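Local coordinates for protein-tyrosine-phosphatase (Shewanella sp., PDB 2Z72) that catalyses the removal of phosphate from phosphotyrosine, as a cold-active enzyme of the calcineurin-like phosphoesterase family that holds two zinc ions, at residues A5-G10 / C27-K32; A23-D28 / V41-H46; Q82-L87 / G119-E124; P51-S56 / F128-D133. All coordinates share one frame; numbering follows the deposited sequence.

Interaction 1 (A5-G10 / C27-K32); sequences ATEFDG and CDNRLK
T6 OG1 donates a short hydrogen bond of 2.6 Å to D28 OD1, meeting the anti lone pair that faces away from the other carboxylate oxygen. The torsion of T6 (chi1 60°) sets OG1 between its backbone N and carbonyl carbon, while CG2 also approaches D28 OD1, at 3.3 Å. Next, E7 is bound through its backbone. Its N gives a nearly straight bond (172°) to N29 OD1 at 2.8 Å, arriving from well above the carbonyl plane of that amide, and its O accepts N29 N at 3.2 Å. N29 thus returns both an acceptor and a donor to one residue, whereas the carboxylate of E7 turns off to a salt bridge with R165. F8 covers the turn at C27 and D28: D28 N stands 3.5 Å above the centre of its ring, with C27 C over the same face. Were F8 replaced by alanine, the N-H of D28 would probably lose its aromatic cover and a gap would open toward L50. D28 and N29 are the central pair of the type I' turn joining strands 22-27 and 30-35, and both take left-handed backbone angles, which asparagine and aspartate tolerate. The polar side chains that suit such a turn thus also bind the N-terminal chain, tying the exposed hairpin end down by hydrogen bonds and one aromatic face.

Interaction 2 (A23-D28 / V41-H46); sequences AYWICD and VNRPEH
W25 presses one face of its indole against the chain at R43 and P44, and this is where the contact is tight. P44 CD stands almost on the normal of the five-membered ring, 3.5 Å from its centroid and 5° off axis, while R43 CA lies over the six-membered ring on the same face, 3.7 Å from that centroid, both CH-pi contacts. A proline suits the place because the CD next to its nitrogen is a polarised, rigidly held CH group. With CG beside its backbone N (chi1 -50°), the tryptophan leans along the loop, bringing CZ2 to 3.2 Å from N42 O and to 3.7 Å from V41 CG1. A23 CB adds a looser touch on the same valine methyl. Toward H46 the packing thins: C27 SG stays 4.4 Å from P44 CG, and C27 CB meets the backbone O of H46 at 3.5 Å, while the H46 side chain is exposed. At the other end N42 points away from the strand, likewise exposed. Polar ends find partners beyond the pair, W25 NE1 on T34 OG1 and the R43 guanidinium on L50 O. The disulfide from C27 to C47 secures the thin end covalently. The loop after strand 40-41 is thus held on the middle strand of the N-terminal sheet by dispersion and CH-pi attraction, with its side-chain polar bonds spent outside the interface.

Interaction 3 (Q82-L87 / G119-E124); sequences QYDVLL and GHQVNE
Q121, in the conformer described, reaches across to the start of helix 83-92 and touches Y83 and D84 along most of its length. Its CB lies 3.6 Å from Y83 CB. CG passes over the rim of the H120 ring within its own segment, and CD again rests on Y83 CB. The chain runs straight beyond CG (chi2 179°), which carries the amide to the first turn. There OE1 accepts D84 N at 3.0 Å, with the donor tilted from the carbonyl plane, and also takes a hydrogen from a water that accepts from V85 N and Q82 NE2. NE2 gives its hydrogen, in the amide plane, to D84 OD1 at 3.1 Å, although it meets the carboxylate from above. Glutamine suits this role because one amide supplies both acceptor and donor to D84. Two further waters join H120 to Q82 OE1 and to D84 OD2. On the other flank E124 CB sits over the face of the Y83 ring, a CH-pi contact 4.0 Å from the centroid. A serine in place of Y83 would probably strip E124 CB of its ring and open a gap toward V125 and F128. Both segments follow parallel neighbouring strands, 72-76 and 108-111, whose loops carry the zinc ligands D78, H80 and D114. The contact thus packs the N-terminal end of helix 83-92 against that of helix 122-138 on the side of the sheet where the C-terminal ends of the strands lead to the zinc ligands, the Q82 side chain about 11 Å from a zinc ion.

Interaction 4 (P51-S56 / F128-D133); sequences PETKLS and FMYQLD
This is a strand-to-helix contact, partly buried, in which Y130 of helix 122-138 reaches the backbone of the short strand 53-54 and of the residues after it. CG is anti to the backbone N (chi1 -179°), which sends the ring outward from the helix toward the strand. S56 N donates to Y130 OH at 2.9 Å with an angle of 172°, so the hydroxyl takes up a backbone N-H two residues beyond the strand. The same oxygen is hydrogen-bonded to E186 OE1, and W127 and W190 meet the ring edge-to-face, which probably helps to fix its tilt. Along the ring edge K54 O lies in plane, 3.7 Å from CE1, where the positive rim of an aromatic suits a carbonyl. T53 CG2 packs 3.6 Å from CD1, and L55 CD2 leans against the hydroxyl end. A tyrosine fits because its ring packs on T53 CG2 while its hydroxyl binds S56 N and E186. Q131, one residue on, works through solvent: one water links its NE2 (2.9 Å) to E52 O (2.8 Å), and another takes hydrogens from NE2 and K54 N. Helix 122-138 is the connection in a beta-alpha-beta crossover from strand 108-111 to the parallel strand 142-145, as expected in the layered alpha/beta core of calcineurin-like phosphoesterases, and here its outer side receives strand 53-54, which pairs with strand 40-41.

Interactions 1 and 2 share C27 and D28 and belong to the three-stranded N-terminal sheet. The first is a surface contact of polar bonds around a hairpin turn; the second is more buried and almost wholly apolar, and K32 NZ to E45 O joins the two. Interaction 3 lies nearer the centre of the chain and the zinc ions, yet is also a surface contact, wet and polar. It shares helix 122-138 with the partly buried interaction 4, whose F128 packs on Y83, L86 and L87. Interaction 4, mixing a tyrosine ring edge, one backbone bond and waters, pairs with interaction 2 through V41 with T53 and R43 with E52, while D9 to N123 joins interactions 1 and 3.

Interaction 1 (A5-G10 / C27-K32)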
# COMPACT_ATOMS: atom_id res chain seq x y z
N ALA A 5 20.70 -12.97 -18.33
CA ALA A 5 19.83 -13.46 -17.26
C ALA A 5 18.34 -13.39 -17.57
O ALA A 5 17.72 -12.33 -17.77
CB ALA A 5 20.16 -12.72 -15.96
N THR A 6 17.65 -14.55 -17.63
CA THR A 6 16.22 -14.53 -17.91
C THR A 6 15.46 -14.20 -16.64
O THR A 6 15.97 -14.15 -15.52
CB THR A 6 15.77 -15.91 -18.44
OG1 THR A 6 16.13 -16.77 -17.32
CG2 THR A 6 16.49 -16.45 -19.65
N GLU A 7 14.18 -13.93 -16.86
CA GLU A 7 13.41 -13.70 -15.69
C GLU A 7 12.49 -14.83 -15.21
O GLU A 7 12.03 -15.69 -15.95
CB GLU A 7 12.53 -12.48 -16.10
CG GLU A 7 13.31 -11.39 -16.84
CD GLU A 7 13.98 -10.49 -15.84
OE1 GLU A 7 13.77 -10.67 -14.61
OE2 GLU A 7 14.72 -9.62 -16.32
N PHE A 8 12.18 -14.73 -13.93
CA PHE A 8 11.09 -15.45 -13.29
C PHE A 8 10.17 -14.41 -12.67
O PHE A 8 10.69 -13.56 -11.94
CB PHE A 8 11.61 -16.41 -12.22
CG PHE A 8 12.44 -17.56 -12.77
CD1 PHE A 8 13.75 -17.35 -13.15
CD2 PHE A 8 11.91 -18.83 -12.91
CE1 PHE A 8 14.49 -18.39 -13.64
CE2 PHE A 8 12.67 -19.90 -13.38
CZ PHE A 8 13.95 -19.65 -13.75
N ASP A 9 8.88 -14.49 -12.95
CA ASP A 9 7.96 -13.45 -12.49
C ASP A 9 6.55 -14.02 -12.44
O ASP A 9 6.18 -14.84 -13.27
CB ASP A 9 8.01 -12.27 -13.43
CG ASP A 9 7.10 -11.11 -13.07
OD1 ASP A 9 6.62 -10.49 -14.03
OD2 ASP A 9 6.90 -10.85 -11.86
N GLY A 10 5.78 -13.55 -11.51
CA GLY A 10 4.38 -13.96 -11.37
C GLY A 10 4.07 -14.53 -10.02
O GLY A 10 4.87 -14.44 -9.09
N CYS A 27 8.59 -18.18 -16.37
CA CYS A 27 9.60 -19.10 -15.85
C CYS A 27 10.73 -19.18 -16.87
O CYS A 27 10.54 -19.74 -17.95
CB CYS A 27 8.97 -20.47 -15.61
SG CYS A 27 7.47 -20.45 -14.64
N ASP A 28 11.88 -18.61 -16.60
CA ASP A 28 13.03 -18.64 -17.53
C ASP A 28 12.62 -18.04 -18.85
O ASP A 28 12.97 -18.62 -19.92
CB ASP A 28 13.52 -20.05 -17.72
CG ASP A 28 14.99 -20.21 -18.07
OD1 ASP A 28 15.82 -19.29 -18.02
OD2 ASP A 28 15.26 -21.39 -18.41
N ASN A 29 11.99 -16.91 -18.86
CA ASN A 29 11.60 -16.15 -20.05
C ASN A 29 10.62 -16.90 -20.96
O ASN A 29 10.49 -16.56 -22.14
CB ASN A 29 12.74 -15.61 -20.90
CG ASN A 29 13.29 -14.28 -20.38
OD1 ASN A 29 12.86 -13.80 -19.32
ND2 ASN A 29 14.27 -13.71 -21.07
N ARG A 30 9.86 -17.83 -20.40
CA ARG A 30 8.85 -18.51 -21.14
C ARG A 30 7.58 -18.49 -20.27
O ARG A 30 7.64 -18.41 -19.04
CB ARG A 30 9.26 -19.96 -21.44
CG ARG A 30 10.44 -20.10 -22.36
CD ARG A 30 10.15 -20.07 -23.87
NE ARG A 30 9.87 -18.70 -24.34
CZ ARG A 30 10.62 -17.72 -24.76
NH1 ARG A 30 10.04 -16.57 -25.13
NH2 ARG A 30 11.95 -17.95 -24.78
N LEU A 31 6.42 -18.58 -20.89
CA LEU A 31 5.15 -18.58 -20.18
C LEU A 31 4.71 -19.98 -19.84
O LEU A 31 4.66 -20.84 -20.70
CB LEU A 31 4.12 -17.90 -21.07
CG LEU A 31 2.71 -17.76 -20.48
CD1 LEU A 31 2.71 -16.97 -19.17
CD2 LEU A 31 1.76 -17.14 -21.49
N LYS A 32 4.28 -20.14 -18.61
CA LYS A 32 3.56 -21.31 -18.15
C LYS A 32 2.19 -20.86 -17.66
O LYS A 32 2.09 -19.86 -16.98
CB LYS A 32 4.31 -22.12 -17.12
CG LYS A 32 5.60 -22.84 -17.57
CD LYS A 32 6.12 -23.83 -16.54
CE LYS A 32 7.34 -24.68 -16.89
NZ LYS A 32 7.58 -25.81 -15.92

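Interaction 2 (A23-D28 / V41-H46)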
# COMPACT_ATOMS: atom_id res chain seq x y z
N ALA A 23 -3.56 -19.14 -13.56
CA ALA A 23 -2.34 -18.45 -13.23
C ALA A 23 -1.36 -18.47 -14.41
O ALA A 23 -1.10 -19.54 -15.00
CB ALA A 23 -1.69 -19.07 -12.01
N TYR A 24 -0.79 -17.31 -14.69
CA TYR A 24 0.24 -17.10 -15.68
C TYR A 24 1.58 -16.89 -14.95
O TYR A 24 1.66 -16.02 -14.08
CB TYR A 24 -0.06 -15.92 -16.56
CG TYR A 24 -1.27 -16.06 -17.42
CD1 TYR A 24 -2.49 -15.47 -17.11
CD2 TYR A 24 -1.29 -16.79 -18.55
CE1 TYR A 24 -3.58 -15.62 -17.93
CE2 TYR A 24 -2.40 -16.95 -19.36
CZ TYR A 24 -3.55 -16.37 -19.05
OH TYR A 24 -4.64 -16.53 -19.82
N TRP A 25 2.59 -17.64 -15.34
CA TRP A 25 3.90 -17.63 -14.72
C TRP A 25 4.93 -17.36 -15.78
O TRP A 25 4.90 -17.99 -16.86
CB TRP A 25 4.23 -18.97 -14.08
CG TRP A 25 3.18 -19.53 -13.18
CD1 TRP A 25 2.07 -20.23 -13.56
CD2 TRP A 25 3.09 -19.47 -11.76
NE1 TRP A 25 1.32 -20.59 -12.51
CE2 TRP A 25 1.91 -20.16 -11.36
CE3 TRP A 25 3.90 -18.92 -10.76
CZ2 TRP A 25 1.54 -20.28 -10.01
CZ3 TRP A 25 3.53 -19.06 -9.43
CH2 TRP A 25 2.34 -19.74 -9.05
N ILE A 26 5.87 -16.45 -15.50
CA ILE A 26 7.06 -16.30 -16.33
C ILE A 26 8.17 -17.11 -15.69
O ILE A 26 8.59 -16.82 -14.57
CB ILE A 26 7.50 -14.84 -16.46
CG1 ILE A 26 6.37 -13.96 -16.91
CG2 ILE A 26 8.68 -14.75 -17.42
CD1 ILE A 26 5.58 -14.45 -18.11
N CYS A 27 8.59 -18.18 -16.37
CA CYS A 27 9.60 -19.10 -15.85
C CYS A 27 10.73 -19.18 -16.87
O CYS A 27 10.54 -19.74 -17.95
CB CYS A 27 8.97 -20.47 -15.61
SG CYS A 27 7.47 -20.45 -14.64
N ASP A 28 11.88 -18.61 -16.60
CA ASP A 28 13.03 -18.64 -17.53
C ASP A 28 12.62 -18.04 -18.85
O ASP A 28 12.97 -18.62 -19.92
CB ASP A 28 13.52 -20.05 -17.72
CG ASP A 28 14.99 -20.21 -18.07
OD1 ASP A 28 15.82 -19.29 -18.02
OD2 ASP A 28 15.26 -21.39 -18.41
N VAL A 41 -2.80 -21.64 -5.47
CA VAL A 41 -1.99 -21.18 -6.58
C VAL A 41 -0.58 -21.75 -6.41
O VAL A 41 0.19 -21.17 -5.66
CB VAL A 41 -1.97 -19.66 -6.65
CG1 VAL A 41 -1.21 -19.20 -7.83
CG2 VAL A 41 -3.40 -19.08 -6.62
N ASN A 42 -0.37 -22.86 -7.11
CA ASN A 42 0.85 -23.63 -7.03
C ASN A 42 1.72 -23.39 -8.25
O ASN A 42 1.24 -23.43 -9.39
CB ASN A 42 0.56 -25.14 -6.95
CG ASN A 42 -0.01 -25.47 -5.58
OD1 ASN A 42 0.20 -24.76 -4.60
ND2 ASN A 42 -0.74 -26.58 -5.60
N ARG A 43 3.01 -23.20 -7.99
CA ARG A 43 3.94 -22.89 -9.08
C ARG A 43 4.25 -24.15 -9.82
O ARG A 43 4.43 -25.23 -9.27
CB ARG A 43 5.18 -22.30 -8.38
CG ARG A 43 6.39 -22.11 -9.12
CD ARG A 43 7.67 -22.24 -8.33
NE ARG A 43 7.68 -21.77 -7.03
CZ ARG A 43 7.91 -22.16 -5.81
NH1 ARG A 43 8.27 -23.37 -5.44
NH2 ARG A 43 7.78 -21.27 -4.82
N PRO A 44 4.37 -24.08 -11.13
CA PRO A 44 4.87 -25.25 -11.81
C PRO A 44 6.35 -25.53 -11.54
O PRO A 44 7.07 -24.75 -10.92
CB PRO A 44 4.76 -24.76 -13.24
CG PRO A 44 4.36 -23.35 -13.33
CD PRO A 44 4.11 -22.92 -11.97
N GLU A 45 6.77 -26.71 -12.00
CA GLU A 45 8.23 -27.01 -11.89
C GLU A 45 9.04 -26.07 -12.74
O GLU A 45 8.66 -25.40 -13.72
CB GLU A 45 8.38 -28.50 -12.24
CG GLU A 45 7.90 -29.49 -11.17
CD GLU A 45 7.82 -30.90 -11.69
OE1 GLU A 45 7.24 -31.02 -12.81
OE2 GLU A 45 8.30 -31.88 -11.08
N HIS A 46 10.33 -25.97 -12.49
CA HIS A 46 11.20 -25.16 -13.31
C HIS A 46 10.79 -23.68 -13.21
O HIS A 46 10.99 -23.02 -14.22
CB HIS A 46 11.26 -25.52 -14.80
CG HIS A 46 11.14 -26.89 -15.33
ND1 HIS A 46 10.60 -27.19 -16.58
CD2 HIS A 46 11.53 -28.09 -14.79
CE1 HIS A 46 10.67 -28.49 -16.74
NE2 HIS A 46 11.21 -29.07 -15.68

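Interaction 3 (Q82-L87 / G119-E124)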
# COMPACT_ATOMS: atom_id res chain seq x y z
N GLN A 82 10.44 -3.56 -3.54
CA GLN A 82 11.61 -4.04 -2.79
C GLN A 82 11.17 -5.05 -1.72
O GLN A 82 11.05 -4.74 -0.54
CB GLN A 82 12.38 -2.88 -2.21
CG GLN A 82 12.94 -1.97 -3.26
CD GLN A 82 14.04 -2.55 -4.12
OE1 GLN A 82 14.26 -2.04 -5.26
NE2 GLN A 82 14.76 -3.53 -3.67
N TYR A 83 10.88 -6.26 -2.16
CA TYR A 83 10.42 -7.33 -1.30
C TYR A 83 11.43 -7.72 -0.24
O TYR A 83 11.11 -7.86 0.95
CB TYR A 83 10.04 -8.56 -2.13
CG TYR A 83 9.71 -9.78 -1.30
CD1 TYR A 83 10.51 -10.88 -1.25
CD2 TYR A 83 8.52 -9.79 -0.56
CE1 TYR A 83 10.20 -12.00 -0.51
CE2 TYR A 83 8.20 -10.92 0.20
CZ TYR A 83 9.02 -12.00 0.23
OH TYR A 83 8.64 -13.08 1.01
N ASP A 84 12.71 -7.90 -0.62
CA ASP A 84 13.69 -8.32 0.33
C ASP A 84 13.80 -7.33 1.47
O ASP A 84 13.92 -7.74 2.66
CB ASP A 84 15.08 -8.49 -0.32
CG ASP A 84 15.13 -9.50 -1.44
OD1 ASP A 84 14.31 -10.45 -1.44
OD2 ASP A 84 16.02 -9.34 -2.29
N VAL A 85 13.80 -6.04 1.18
CA VAL A 85 13.89 -5.03 2.24
C VAL A 85 12.65 -5.06 3.13
O VAL A 85 12.78 -5.04 4.37
CB VAL A 85 14.07 -3.63 1.63
CG1 VAL A 85 14.04 -2.53 2.69
CG2 VAL A 85 15.39 -3.55 0.84
N LEU A 86 11.48 -5.15 2.54
CA LEU A 86 10.27 -5.27 3.34
C LEU A 86 10.30 -6.43 4.28
O LEU A 86 9.96 -6.35 5.48
CB LEU A 86 9.07 -5.36 2.39
CG LEU A 86 7.72 -5.63 3.03
CD1 LEU A 86 7.32 -4.49 3.96
CD2 LEU A 86 6.65 -5.89 1.97
N LEU A 87 10.67 -7.62 3.76
CA LEU A 87 10.67 -8.81 4.56
C LEU A 87 11.65 -8.68 5.71
O LEU A 87 11.36 -9.03 6.87
CB LEU A 87 10.99 -10.04 3.72
CG LEU A 87 10.68 -11.39 4.34
CD1 LEU A 87 9.19 -11.70 4.37
CD2 LEU A 87 11.38 -12.44 3.50
N GLY A 119 10.93 -0.85 -8.49
CA GLY A 119 11.63 -2.07 -8.11
C GLY A 119 11.26 -3.29 -8.92
O GLY A 119 10.37 -3.28 -9.75
N HIS A 120 12.01 -4.33 -8.66
CA HIS A 120 12.06 -5.57 -9.41
C HIS A 120 11.34 -6.74 -8.81
O HIS A 120 11.37 -7.82 -9.40
CB HIS A 120 13.53 -5.96 -9.69
CG HIS A 120 14.30 -6.28 -8.46
ND1 HIS A 120 14.59 -5.43 -7.41
CD2 HIS A 120 14.78 -7.48 -8.08
CE1 HIS A 120 15.26 -6.05 -6.44
NE2 HIS A 120 15.38 -7.31 -6.84
N GLN A 121 10.70 -6.55 -7.65
CA GLN A 121 10.03 -7.62 -6.93
C GLN A 121 8.61 -7.23 -6.62
O GLN A 121 8.05 -7.52 -5.54
CB GLN A 121 10.74 -7.99 -5.62
CG GLN A 121 12.24 -8.31 -5.75
CD GLN A 121 12.85 -8.66 -4.40
OE1 GLN A 121 13.05 -7.77 -3.58
NE2 GLN A 121 13.06 -9.94 -4.19
N VAL A 122 7.92 -6.63 -7.61
CA VAL A 122 6.54 -6.15 -7.38
C VAL A 122 5.61 -7.26 -7.03
O VAL A 122 4.80 -7.16 -6.09
CB VAL A 122 6.07 -5.30 -8.55
CG1 VAL A 122 4.60 -4.94 -8.42
CG2 VAL A 122 6.91 -4.04 -8.73
N ASN A 123 5.57 -8.36 -7.80
CA ASN A 123 4.64 -9.42 -7.50
C ASN A 123 4.95 -10.13 -6.21
O ASN A 123 4.00 -10.61 -5.54
CB ASN A 123 4.52 -10.39 -8.67
CG ASN A 123 3.78 -9.74 -9.83
OD1 ASN A 123 2.69 -9.21 -9.65
ND2 ASN A 123 4.37 -9.76 -11.04
N GLU A 124 6.19 -10.25 -5.82
CA GLU A 124 6.56 -10.79 -4.52
C GLU A 124 5.91 -9.94 -3.43
O GLU A 124 5.36 -10.49 -2.48
CB GLU A 124 8.07 -10.84 -4.35
CG GLU A 124 8.77 -11.86 -5.27
CD GLU A 124 8.88 -11.52 -6.72
OE1 GLU A 124 8.66 -10.38 -7.17
OE2 GLU A 124 9.20 -12.50 -7.48
O HOH W 1 14.36 -5.72 -1.98
O HOH W 2 15.63 -2.90 -7.90
O HOH W 3 16.45 -9.37 -5.07

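Interaction 4 (P51-S56 / F128-D133)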
# COMPACT_ATOMS: atom_id res chain seq x y z
N PRO A 51 6.07 -16.85 -5.74
CA PRO A 51 5.15 -17.11 -4.61
C PRO A 51 3.94 -17.97 -4.94
O PRO A 51 3.34 -17.85 -6.00
CB PRO A 51 4.71 -15.69 -4.20
CG PRO A 51 4.88 -14.89 -5.42
CD PRO A 51 6.11 -15.46 -6.11
N GLU A 52 3.52 -18.75 -3.97
CA GLU A 52 2.38 -19.59 -3.94
C GLU A 52 1.48 -19.05 -2.84
O GLU A 52 1.97 -18.59 -1.79
CB GLU A 52 2.74 -21.05 -3.70
CG GLU A 52 3.78 -21.53 -4.72
CD GLU A 52 4.13 -22.99 -4.44
OE1 GLU A 52 3.92 -23.78 -5.40
OE2 GLU A 52 4.60 -23.33 -3.34
N THR A 53 0.23 -18.98 -3.14
CA THR A 53 -0.79 -18.36 -2.31
C THR A 53 -2.09 -19.14 -2.39
O THR A 53 -2.43 -19.68 -3.47
CB THR A 53 -1.14 -16.93 -2.75
OG1 THR A 53 0.10 -16.25 -2.96
CG2 THR A 53 -1.84 -16.08 -1.68
N LYS A 54 -2.74 -19.19 -1.26
CA LYS A 54 -4.10 -19.68 -1.27
C LYS A 54 -4.99 -18.47 -1.53
O LYS A 54 -4.89 -17.47 -0.83
CB LYS A 54 -4.53 -20.39 0.01
CG LYS A 54 -6.00 -20.73 0.05
CD LYS A 54 -6.27 -22.19 0.30
CE LYS A 54 -7.73 -22.46 0.60
NZ LYS A 54 -8.05 -22.93 1.97
N LEU A 55 -5.84 -18.59 -2.54
CA LEU A 55 -6.80 -17.53 -2.79
C LEU A 55 -7.82 -17.42 -1.64
O LEU A 55 -8.22 -18.41 -1.06
CB LEU A 55 -7.53 -17.75 -4.12
CG LEU A 55 -6.62 -17.77 -5.33
CD1 LEU A 55 -7.49 -17.86 -6.58
CD2 LEU A 55 -5.70 -16.56 -5.43
N SER A 56 -8.13 -16.18 -1.34
CA SER A 56 -8.96 -15.84 -0.19
C SER A 56 -10.40 -15.66 -0.58
O SER A 56 -10.66 -15.01 -1.58
CB SER A 56 -8.42 -14.48 0.28
OG SER A 56 -8.76 -14.20 1.61
N PHE A 128 2.79 -11.32 -1.08
CA PHE A 128 3.09 -11.33 0.32
C PHE A 128 2.04 -10.51 1.06
O PHE A 128 1.54 -10.97 2.10
CB PHE A 128 4.49 -10.76 0.57
CG PHE A 128 4.79 -10.52 2.03
CD1 PHE A 128 5.03 -11.56 2.91
CD2 PHE A 128 4.81 -9.24 2.51
CE1 PHE A 128 5.28 -11.32 4.24
CE2 PHE A 128 5.05 -9.00 3.86
CZ PHE A 128 5.32 -10.04 4.73
N MET A 129 1.71 -9.34 0.58
CA MET A 129 0.73 -8.48 1.27
C MET A 129 -0.66 -9.09 1.22
O MET A 129 -1.42 -8.90 2.18
CB MET A 129 0.78 -7.07 0.72
CG MET A 129 2.04 -6.28 1.04
SD MET A 129 2.44 -6.20 2.79
CE MET A 129 1.00 -5.33 3.39
N TYR A 130 -1.00 -9.80 0.15
CA TYR A 130 -2.29 -10.49 0.05
C TYR A 130 -2.36 -11.56 1.15
O TYR A 130 -3.33 -11.67 1.90
CB TYR A 130 -2.38 -11.04 -1.34
CG TYR A 130 -3.62 -11.80 -1.75
CD1 TYR A 130 -3.82 -13.11 -1.33
CD2 TYR A 130 -4.59 -11.26 -2.57
CE1 TYR A 130 -4.94 -13.84 -1.68
CE2 TYR A 130 -5.70 -11.98 -2.98
CZ TYR A 130 -5.85 -13.27 -2.53
OH TYR A 130 -6.94 -14.06 -2.90
N GLN A 131 -1.32 -12.39 1.24
CA GLN A 131 -1.28 -13.41 2.28
C GLN A 131 -1.33 -12.76 3.66
O GLN A 131 -2.06 -13.23 4.55
CB GLN A 131 -0.03 -14.28 2.11
CG GLN A 131 0.15 -15.30 3.18
CD GLN A 131 1.27 -16.23 2.76
OE1 GLN A 131 2.42 -16.03 3.21
NE2 GLN A 131 1.00 -17.21 1.93
N LEU A 132 -0.58 -11.68 3.87
CA LEU A 132 -0.55 -11.04 5.20
C LEU A 132 -1.92 -10.52 5.54
O LEU A 132 -2.34 -10.57 6.73
CB LEU A 132 0.51 -9.95 5.13
CG LEU A 132 1.01 -9.58 6.51
CD1 LEU A 132 1.98 -10.66 7.04
CD2 LEU A 132 1.71 -8.24 6.49
N ASP A 133 -2.65 -9.97 4.57
CA ASP A 133 -4.02 -9.47 4.77
C ASP A 133 -4.87 -10.58 5.35
O ASP A 133 -5.56 -10.42 6.38
CB ASP A 133 -4.47 -8.93 3.42
CG ASP A 133 -5.76 -8.14 3.31
OD1 ASP A 133 -6.49 -8.00 4.33
OD2 ASP A 133 -6.04 -7.68 2.18
O HOH W 4 2.94 -17.23 0.24
O HOH W 5 2.39 -19.54 0.84
O HOH W 6 -1.51 -18.16 1.28